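PDB 6FIG: receptor-like protein kinase ANXUR1, which probably acts as a cell-surface receptor kinase in plant reproduction, with an ectodomain built from two tandem malectin-like modules. Local coordinates for residues I35-L46 and F80-L88; M161-A169 and M178-Q186. One frame throughout, in Å; residues are numbered along the deposited sequence.

Contact 1 of 2, residues I35-L46 and F80-L88; sequences IHATATYQDPSL and FYPSTYTGL
Tyr81 reaches across to the loop that follows strand 35-38 and bonds to its backbone through the phenol oxygen. Its CG is trans to the backbone N (chi1 177°), which carries the ring out to the 41-43 backbone. Tyr81 OH donates to Tyr41 O at 2.6 Å, coming from above the carbonyl plane. Tyr81 OH also accepts from Asp43 N at 2.9 Å, with an N-H...O angle of 152°. These two bonds hold the loop against the ring. Apolar groups meet the ring at one face and at its edge. Leu46 CD1 sits over the face, 4.0 Å from the Tyr81 ring centroid, in a CH-pi contact. Ala39 CB lies at the edge, in plane, 3.7 Å from Tyr81 CE2.

The Tyr85 ring lies beside Ala37 and Ala39, with Ala39 CB 3.7 Å from Tyr85 CE1. Farther along, Thr86 CG2 meets Ile35 CD1 tip to tip and also touches Ala37 CB. A water donates to Thr38 O and accepts from Thr86 N.

In the second shell, Tyr85 OH donates to the main-chain Tyr81 O at 2.6 Å, in the carbonyl plane, which anchors the Tyr85 ring to the backbone at the base of the Tyr81 side chain. Asp43 OD1 takes Ser45 N in an Asx turn and also accepts from Ser45 OG. Asn154, a calcium-site residue, bonds to Tyr81 N and Tyr85 OH and links the contact to that site.

In this malectin-like ectodomain, the loop after strand 73-80, with its type I' turn from Tyr85 to Leu88, covers the end of strand 35-38. That strand pairs antiparallel with strand 54-58, where Tyr85 packs on Ala55 and Ile57.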
loop_
_atom_site.group_PDB
_atom_site.type_symbol
_atom_site.label_atom_id
_atom_site.label_comp_id
_atom_site.label_asym_id
_atom_site.label_seq_id
_atom_site.Cartn_x
_atom_site.Cartn_y
_atom_site.Cartn_z
ATOM N N ILE A 35 -4.500 -30.825 0.237
ATOM C CA ILE A 35 -4.347 -30.686 1.679
ATOM C C ILE A 35 -3.271 -29.664 2.005
ATOM O O ILE A 35 -2.391 -29.371 1.168
ATOM C CB ILE A 35 -3.995 -32.012 2.382
ATOM C CG1 ILE A 35 -2.698 -32.611 1.810
ATOM C CG2 ILE A 35 -5.190 -32.962 2.314
ATOM C CD1 ILE A 35 -2.221 -33.827 2.575
ATOM N N HIS A 36 -3.372 -29.119 3.217
ATOM C CA HIS A 36 -2.344 -28.256 3.815
ATOM C C HIS A 36 -1.160 -29.121 4.200
ATOM O O HIS A 36 -1.344 -30.284 4.604
ATOM C CB HIS A 36 -2.856 -27.607 5.110
ATOM C CG HIS A 36 -3.970 -26.626 4.917
ATOM N ND1 HIS A 36 -4.397 -25.789 5.926
ATOM C CD2 HIS A 36 -4.747 -26.348 3.844
ATOM C CE1 HIS A 36 -5.393 -25.041 5.485
ATOM N NE2 HIS A 36 -5.625 -25.361 4.226
ATOM N N ALA A 37 0.040 -28.572 4.118
ATOM C CA ALA A 37 1.230 -29.249 4.604
ATOM C C ALA A 37 2.205 -28.243 5.166
ATOM O O ALA A 37 2.297 -27.121 4.683
ATOM C CB ALA A 37 1.886 -30.059 3.499
ATOM N N THR A 38 2.938 -28.655 6.193
ATOM C CA THR A 38 3.998 -27.838 6.756
ATOM C C THR A 38 5.332 -28.505 6.455
ATOM O O THR A 38 5.474 -29.733 6.609
ATOM C CB THR A 38 3.805 -27.652 8.270
ATOM O OG1 THR A 38 2.452 -27.235 8.516
ATOM C CG2 THR A 38 4.770 -26.593 8.819
ATOM N N ALA A 39 6.306 -27.698 6.037
ATOM C CA ALA A 39 7.644 -28.197 5.724
ATOM C C ALA A 39 8.302 -28.775 6.977
ATOM O O ALA A 39 8.123 -28.234 8.065
ATOM C CB ALA A 39 8.513 -27.096 5.166
ATOM N N THR A 40 9.054 -29.862 6.807
ATOM C CA THR A 40 9.745 -30.527 7.929
ATOM C C THR A 40 10.957 -29.746 8.460
ATOM O O THR A 40 11.371 -29.955 9.602
ATOM C CB THR A 40 10.249 -31.942 7.542
ATOM O OG1 THR A 40 11.037 -31.858 6.343
ATOM C CG2 THR A 40 9.087 -32.887 7.319
ATOM N N TYR A 41 11.525 -28.873 7.630
ATOM C CA TYR A 41 12.809 -28.232 7.912
ATOM C C TYR A 41 12.743 -26.752 7.527
ATOM O O TYR A 41 12.177 -26.415 6.482
ATOM C CB TYR A 41 13.903 -28.984 7.139
ATOM C CG TYR A 41 15.268 -28.347 7.150
ATOM C CD1 TYR A 41 16.005 -28.226 8.334
ATOM C CD2 TYR A 41 15.837 -27.872 5.965
ATOM C CE1 TYR A 41 17.266 -27.629 8.328
ATOM C CE2 TYR A 41 17.086 -27.284 5.949
ATOM C CZ TYR A 41 17.800 -27.166 7.124
ATOM O OH TYR A 41 19.038 -26.572 7.065
ATOM N N GLN A 42 13.269 -25.892 8.405
ATOM C CA GLN A 42 13.408 -24.464 8.163
ATOM C C GLN A 42 14.854 -24.178 7.776
ATOM O O GLN A 42 15.737 -24.154 8.630
ATOM C CB GLN A 42 13.000 -23.641 9.398
ATOM C CG GLN A 42 13.245 -22.145 9.217
ATOM C CD GLN A 42 12.617 -21.240 10.267
ATOM O OE1 GLN A 42 11.874 -21.679 11.142
ATOM N NE2 GLN A 42 12.919 -19.941 10.166
ATOM N N ASP A 43 15.091 -23.974 6.486
ATOM C CA ASP A 43 16.419 -23.623 5.983
ATOM C C ASP A 43 16.894 -22.293 6.608
ATOM O O ASP A 43 16.131 -21.331 6.639
ATOM C CB ASP A 43 16.389 -23.514 4.456
ATOM C CG ASP A 43 17.764 -23.600 3.838
ATOM O OD1 ASP A 43 18.518 -22.611 3.906
ATOM O OD2 ASP A 43 18.076 -24.659 3.263
ATOM N N PRO A 44 18.140 -22.242 7.129
ATOM C CA PRO A 44 18.622 -20.977 7.736
ATOM C C PRO A 44 18.712 -19.759 6.815
ATOM O O PRO A 44 18.792 -18.640 7.314
ATOM C CB PRO A 44 20.018 -21.332 8.286
ATOM C CG PRO A 44 20.318 -22.715 7.835
ATOM C CD PRO A 44 19.038 -23.374 7.431
ATOM N N SER A 45 18.715 -19.966 5.499
ATOM C CA SER A 45 18.646 -18.867 4.542
ATOM C C SER A 45 17.260 -18.196 4.416
ATOM O O SER A 45 17.166 -17.126 3.815
ATOM C CB SER A 45 19.093 -19.354 3.161
ATOM O OG SER A 45 18.109 -20.188 2.577
ATOM N N LEU A 46 16.193 -18.819 4.936
ATOM C CA LEU A 46 14.853 -18.206 4.888
ATOM C C LEU A 46 14.776 -16.965 5.787
ATOM O O LEU A 46 15.104 -17.023 6.970
ATOM C CB LEU A 46 13.756 -19.201 5.296
ATOM C CG LEU A 46 13.450 -20.385 4.376
ATOM C CD1 LEU A 46 12.427 -21.287 5.053
ATOM C CD2 LEU A 46 12.938 -19.936 3.021
ATOM N N PHE A 80 7.826 -20.801 -4.004
ATOM C CA PHE A 80 8.094 -22.216 -3.817
ATOM C C PHE A 80 9.234 -22.449 -2.832
ATOM O O PHE A 80 10.278 -21.800 -2.913
ATOM C CB PHE A 80 8.486 -22.835 -5.147
ATOM C CG PHE A 80 7.445 -22.706 -6.217
ATOM C CD1 PHE A 80 6.316 -23.492 -6.197
ATOM C CD2 PHE A 80 7.604 -21.781 -7.261
ATOM C CE1 PHE A 80 5.363 -23.375 -7.200
ATOM C CE2 PHE A 80 6.655 -21.667 -8.258
ATOM C CZ PHE A 80 5.535 -22.468 -8.234
ATOM N N TYR A 81 9.021 -23.387 -1.918
ATOM C CA TYR A 81 10.038 -23.824 -0.960
ATOM C C TYR A 81 10.091 -25.361 -1.012
ATOM O O TYR A 81 9.312 -26.013 -0.326
ATOM C CB TYR A 81 9.674 -23.337 0.443
ATOM C CG TYR A 81 10.629 -23.806 1.513
ATOM C CD1 TYR A 81 11.977 -23.485 1.444
ATOM C CD2 TYR A 81 10.187 -24.560 2.598
ATOM C CE1 TYR A 81 12.867 -23.916 2.422
ATOM C CE2 TYR A 81 11.068 -24.993 3.586
ATOM C CZ TYR A 81 12.408 -24.664 3.492
ATOM O OH TYR A 81 13.275 -25.109 4.482
ATOM N N PRO A 82 10.984 -25.937 -1.847
ATOM C CA PRO A 82 11.039 -27.398 -1.904
ATOM C C PRO A 82 11.503 -27.991 -0.581
ATOM O O PRO A 82 12.508 -27.562 -0.023
ATOM C CB PRO A 82 12.031 -27.690 -3.038
ATOM C CG PRO A 82 12.769 -26.430 -3.281
ATOM C CD PRO A 82 11.900 -25.306 -2.816
ATOM N N SER A 83 10.740 -28.964 -0.091
ATOM C CA SER A 83 11.022 -29.662 1.171
ATOM C C SER A 83 10.165 -30.921 1.202
ATOM O O SER A 83 9.433 -31.199 0.251
ATOM C CB SER A 83 10.679 -28.774 2.372
ATOM O OG SER A 83 11.069 -29.373 3.597
ATOM N N THR A 84 10.249 -31.677 2.285
ATOM C CA THR A 84 9.401 -32.855 2.434
ATOM C C THR A 84 8.060 -32.402 3.001
ATOM O O THR A 84 7.997 -31.824 4.085
ATOM C CB THR A 84 10.060 -33.929 3.311
ATOM O OG1 THR A 84 11.312 -34.295 2.720
ATOM C CG2 THR A 84 9.182 -35.183 3.413
ATOM N N TYR A 85 7.001 -32.636 2.229
ATOM C CA TYR A 85 5.634 -32.340 2.632
ATOM C C TYR A 85 4.868 -33.655 2.662
ATOM O O TYR A 85 4.908 -34.402 1.677
ATOM C CB TYR A 85 4.996 -31.422 1.619
ATOM C CG TYR A 85 5.645 -30.058 1.544
ATOM C CD1 TYR A 85 5.455 -29.122 2.563
ATOM C CD2 TYR A 85 6.407 -29.694 0.450
ATOM C CE1 TYR A 85 6.028 -27.871 2.503
ATOM C CE2 TYR A 85 6.988 -28.431 0.368
ATOM C CZ TYR A 85 6.792 -27.525 1.397
ATOM O OH TYR A 85 7.356 -26.263 1.301
ATOM N N THR A 86 4.190 -33.914 3.784
ATOM C CA THR A 86 3.324 -35.101 3.977
ATOM C C THR A 86 3.978 -36.416 3.523
ATOM O O THR A 86 3.333 -37.274 2.912
ATOM C CB THR A 86 1.943 -34.878 3.315
ATOM O OG1 THR A 86 2.089 -34.631 1.906
ATOM C CG2 THR A 86 1.275 -33.650 3.931
ATOM N N GLY A 87 5.266 -36.561 3.839
ATOM C CA GLY A 87 6.044 -37.747 3.474
ATOM C C GLY A 87 6.411 -37.919 2.005
ATOM O O GLY A 87 7.022 -38.924 1.647
ATOM N N LEU A 88 6.067 -36.955 1.146
ATOM C CA LEU A 88 6.337 -37.090 -0.285
ATOM C C LEU A 88 7.788 -36.720 -0.582
ATOM O O LEU A 88 8.372 -35.920 0.124
ATOM C CB LEU A 88 5.391 -36.215 -1.113
ATOM C CG LEU A 88 3.900 -36.542 -1.046
ATOM C CD1 LEU A 88 3.096 -35.474 -1.766
ATOM C CD2 LEU A 88 3.625 -37.922 -1.639
HETATM O O HOH W 1 4.495 -32.285 6.068
HETATM O O HOH W 2 15.711 -26.350 2.494
#

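Contact 2 of 2, residues M161-A169 and M178-Q186; sequences MPELFDTAA and MDAKTANLQ
Lys181 lies along the backbone of Phe165 and ends beside Glu163. Lys181 CB is 4.1 Å from Asp166 OD1. CG is trans to the backbone N (chi1 177°), and a bend at chi2 (64°) brings Lys181 CD to 3.6 Å from Phe165 O. Lys181 CE then packs on the aliphatic part of Glu163, 3.9 Å from Glu163 CG, the two side chains crossing at about a right angle. The tip, Lys181 NZ, stays 5.4 Å from Glu163 OE1, too far for a salt bridge.

Glu163 OE1 forms a salt bridge with Arg73 NE, and Arg73 NH2 also bonds to Lys181 O and Ala183 O. A water donates to Lys181 O and, weakly, to Glu163 OE2.

Phe165 CB is 4.0 Å from Ala180 CB. Leu185 packs against the Phe165 ring, though its exact closeness is doubtful, and Phe370 meets that ring edge-to-face.

The backbones form the open end of the hairpin of strands 167-170 and 177-179. Ala168 and Met178 are a hydrogen-bonded antiparallel pair, with Met178 N to Ala168 O at 2.8 Å and Ala168 N to Met178 O at 2.9 Å. Thr167 and Asp179 are the adjacent non-hydrogen-bonded pair. Ala180 N adds a bond to Asp166 O at 3.0 Å. Asp179 OD1 receives Lys181 N in an Asx turn.

The chemistry is thus mixed. Main-chain bonds set the register, Phe165 adds apolar contact with Ala180 and Leu185, and Lys181 probably contributes mainly through its methylenes.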
loop_
_atom_site.group_PDB
_atom_site.type_symbol
_atom_site.label_atom_id
_atom_site.label_comp_id
_atom_site.label_asym_id
_atom_site.label_seq_id
_atom_site.Cartn_x
_atom_site.Cartn_y
_atom_site.Cartn_z
ATOM N N MET A 161 -1.117 -3.718 -11.714
ATOM C CA MET A 161 0.026 -2.841 -11.989
ATOM C C MET A 161 -0.258 -1.974 -13.192
ATOM O O MET A 161 -1.059 -2.321 -14.027
ATOM C CB MET A 161 1.321 -3.620 -12.177
ATOM C CG MET A 161 1.344 -4.473 -13.426
ATOM S SD MET A 161 2.897 -5.282 -13.687
ATOM C CE MET A 161 3.923 -3.923 -14.209
ATOM N N PRO A 162 0.387 -0.810 -13.268
ATOM C CA PRO A 162 0.258 -0.002 -14.474
ATOM C C PRO A 162 0.923 -0.649 -15.707
ATOM O O PRO A 162 1.691 -1.619 -15.611
ATOM C CB PRO A 162 1.011 1.309 -14.113
ATOM C CG PRO A 162 1.198 1.267 -12.633
ATOM C CD PRO A 162 1.269 -0.181 -12.267
ATOM N N GLU A 163 0.591 -0.085 -16.860
ATOM C CA GLU A 163 1.203 -0.517 -18.116
ATOM C C GLU A 163 2.599 0.070 -18.242
ATOM O O GLU A 163 2.800 1.115 -18.848
ATOM C CB GLU A 163 0.329 -0.107 -19.299
ATOM C CG GLU A 163 -1.012 -0.815 -19.305
ATOM C CD GLU A 163 -0.949 -2.279 -19.725
ATOM O OE1 GLU A 163 0.129 -2.817 -20.066
ATOM O OE2 GLU A 163 -2.030 -2.899 -19.722
ATOM N N LEU A 164 3.563 -0.619 -17.656
ATOM C CA LEU A 164 4.919 -0.097 -17.559
ATOM C C LEU A 164 5.791 -0.525 -18.733
ATOM O O LEU A 164 6.982 -0.204 -18.739
ATOM C CB LEU A 164 5.566 -0.540 -16.260
ATOM C CG LEU A 164 4.883 0.068 -15.019
ATOM C CD1 LEU A 164 5.622 -0.419 -13.784
ATOM C CD2 LEU A 164 4.830 1.573 -15.076
ATOM N N PHE A 165 5.207 -1.235 -19.710
ATOM C CA PHE A 165 5.947 -1.790 -20.850
ATOM C C PHE A 165 5.422 -1.195 -22.138
ATOM O O PHE A 165 4.229 -1.019 -22.319
ATOM C CB PHE A 165 5.796 -3.310 -20.889
ATOM C CG PHE A 165 6.237 -3.975 -19.611
ATOM C CD1 PHE A 165 7.586 -4.073 -19.311
ATOM C CD2 PHE A 165 5.308 -4.406 -18.681
ATOM C CE1 PHE A 165 8.012 -4.672 -18.118
ATOM C CE2 PHE A 165 5.710 -5.002 -17.497
ATOM C CZ PHE A 165 7.065 -5.125 -17.203
ATOM N N ASP A 166 6.331 -0.857 -23.033
ATOM C CA ASP A 166 5.956 -0.383 -24.358
ATOM C C ASP A 166 6.951 -1.024 -25.336
ATOM O O ASP A 166 7.237 -2.226 -25.209
ATOM C CB ASP A 166 5.947 1.146 -24.394
ATOM C CG ASP A 166 5.213 1.690 -25.598
ATOM O OD1 ASP A 166 4.055 1.265 -25.837
ATOM O OD2 ASP A 166 5.784 2.541 -26.301
ATOM N N THR A 167 7.538 -0.268 -26.253
ATOM C CA THR A 167 8.419 -0.854 -27.241
ATOM C C THR A 167 9.850 -0.943 -26.723
ATOM O O THR A 167 10.261 -0.204 -25.820
ATOM C CB THR A 167 8.378 -0.084 -28.573
ATOM O OG1 THR A 167 8.881 1.239 -28.376
ATOM C CG2 THR A 167 6.989 -0.007 -29.106
ATOM N N ALA A 168 10.610 -1.852 -27.318
ATOM C CA ALA A 168 12.022 -2.033 -27.019
ATOM C C ALA A 168 12.790 -2.058 -28.328
ATOM O O ALA A 168 12.314 -2.624 -29.309
ATOM C CB ALA A 168 12.232 -3.341 -26.272
ATOM N N ALA A 169 13.950 -1.416 -28.326
ATOM C CA ALA A 169 14.797 -1.317 -29.517
ATOM C C ALA A 169 15.513 -2.646 -29.726
ATOM O O ALA A 169 16.204 -3.109 -28.836
ATOM C CB ALA A 169 15.816 -0.193 -29.326
ATOM N N MET A 178 10.486 -4.175 -30.824
ATOM C CA MET A 178 9.638 -5.256 -30.316
ATOM C C MET A 178 8.579 -4.578 -29.468
ATOM O O MET A 178 8.900 -3.729 -28.650
ATOM C CB MET A 178 10.397 -6.225 -29.395
ATOM C CG MET A 178 11.328 -7.227 -30.054
ATOM S SD MET A 178 10.617 -8.294 -31.312
ATOM C CE MET A 178 9.592 -9.411 -30.359
ATOM N N ASP A 179 7.320 -4.954 -29.662
ATOM C CA ASP A 179 6.210 -4.385 -28.870
ATOM C C ASP A 179 5.883 -5.222 -27.644
ATOM O O ASP A 179 5.449 -6.352 -27.788
ATOM C CB ASP A 179 4.974 -4.233 -29.738
ATOM C CG ASP A 179 3.915 -3.360 -29.102
ATOM O OD1 ASP A 179 4.145 -2.835 -27.988
ATOM O OD2 ASP A 179 2.867 -3.182 -29.743
ATOM N N ALA A 180 6.074 -4.663 -26.444
ATOM C CA ALA A 180 5.776 -5.377 -25.193
ATOM C C ALA A 180 4.484 -4.900 -24.540
ATOM O O ALA A 180 4.088 -5.477 -23.512
ATOM C CB ALA A 180 6.920 -5.242 -24.215
ATOM N N LYS A 181 3.797 -3.920 -25.140
ATOM C CA LYS A 181 2.590 -3.366 -24.523
ATOM C C LYS A 181 1.546 -4.426 -24.158
ATOM O O LYS A 181 0.905 -4.322 -23.114
ATOM C CB LYS A 181 1.965 -2.290 -25.415
ATOM C CG LYS A 181 0.660 -1.697 -24.920
ATOM C CD LYS A 181 0.848 -0.958 -23.608
ATOM C CE LYS A 181 -0.456 -0.365 -23.101
ATOM N NZ LYS A 181 -1.095 0.555 -24.063
ATOM N N THR A 182 1.368 -5.438 -25.007
ATOM C CA THR A 182 0.377 -6.485 -24.746
ATOM C C THR A 182 1.042 -7.855 -24.575
ATOM O O THR A 182 0.380 -8.894 -24.720
ATOM C CB THR A 182 -0.703 -6.548 -25.843
ATOM O OG1 THR A 182 -0.063 -6.671 -27.113
ATOM C CG2 THR A 182 -1.589 -5.286 -25.826
ATOM N N ALA A 183 2.317 -7.858 -24.226
ATOM C CA ALA A 183 3.048 -9.089 -23.997
ATOM C C ALA A 183 2.824 -9.588 -22.574
ATOM O O ALA A 183 2.534 -8.797 -21.667
ATOM C CB ALA A 183 4.523 -8.885 -24.252
ATOM N N ASN A 184 2.972 -10.892 -22.404
ATOM C CA ASN A 184 3.123 -11.504 -21.090
ATOM C C ASN A 184 4.598 -11.675 -20.859
ATOM O O ASN A 184 5.311 -12.126 -21.774
ATOM C CB ASN A 184 2.400 -12.845 -21.045
ATOM C CG ASN A 184 0.923 -12.688 -21.297
ATOM O OD1 ASN A 184 0.206 -12.073 -20.480
ATOM N ND2 ASN A 184 0.451 -13.199 -22.438
ATOM N N LEU A 185 5.082 -11.262 -19.687
ATOM C CA LEU A 185 6.507 -11.222 -19.419
ATOM C C LEU A 185 6.804 -11.993 -18.163
ATOM O O LEU A 185 5.962 -12.052 -17.254
ATOM C CB LEU A 185 6.990 -9.780 -19.221
ATOM C CG LEU A 185 6.668 -8.740 -20.289
ATOM C CD1 LEU A 185 7.010 -7.340 -19.762
ATOM C CD2 LEU A 185 7.463 -9.007 -21.531
ATOM N N GLN A 186 7.975 -12.588 -18.104
ATOM C CA GLN A 186 8.532 -13.111 -16.853
ATOM C C GLN A 186 9.678 -12.206 -16.426
ATOM O O GLN A 186 10.588 -11.931 -17.217
ATOM C CB GLN A 186 9.028 -14.534 -17.024
ATOM C CG GLN A 186 9.656 -15.127 -15.770
ATOM C CD GLN A 186 10.130 -16.546 -15.923
ATOM O OE1 GLN A 186 10.000 -17.175 -16.989
ATOM N NE2 GLN A 186 10.705 -17.072 -14.846
HETATM O O HOH W 3 -1.680 -4.001 -22.347
#

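Contact 1 closes before contact 2 opens along the chain, and their centres lie about 35 Å apart on opposite sides of the chain's centre. Their nearest atoms are about 9 Å apart and do not touch. Strand 73-80 relates the two: its end runs into residues 80-88 of contact 1, while Arg73 at its start bonds to Glu163 and to the 181-183 turn of contact 2. Strand 151-161 pairs with it and leads into 161-169. Contact 1 borders a calcium site, with the Tyr85 side chain about 7 Å from the calcium ion. In contact 2, the Met178 side chain is about 14 Å from a glycan fucose.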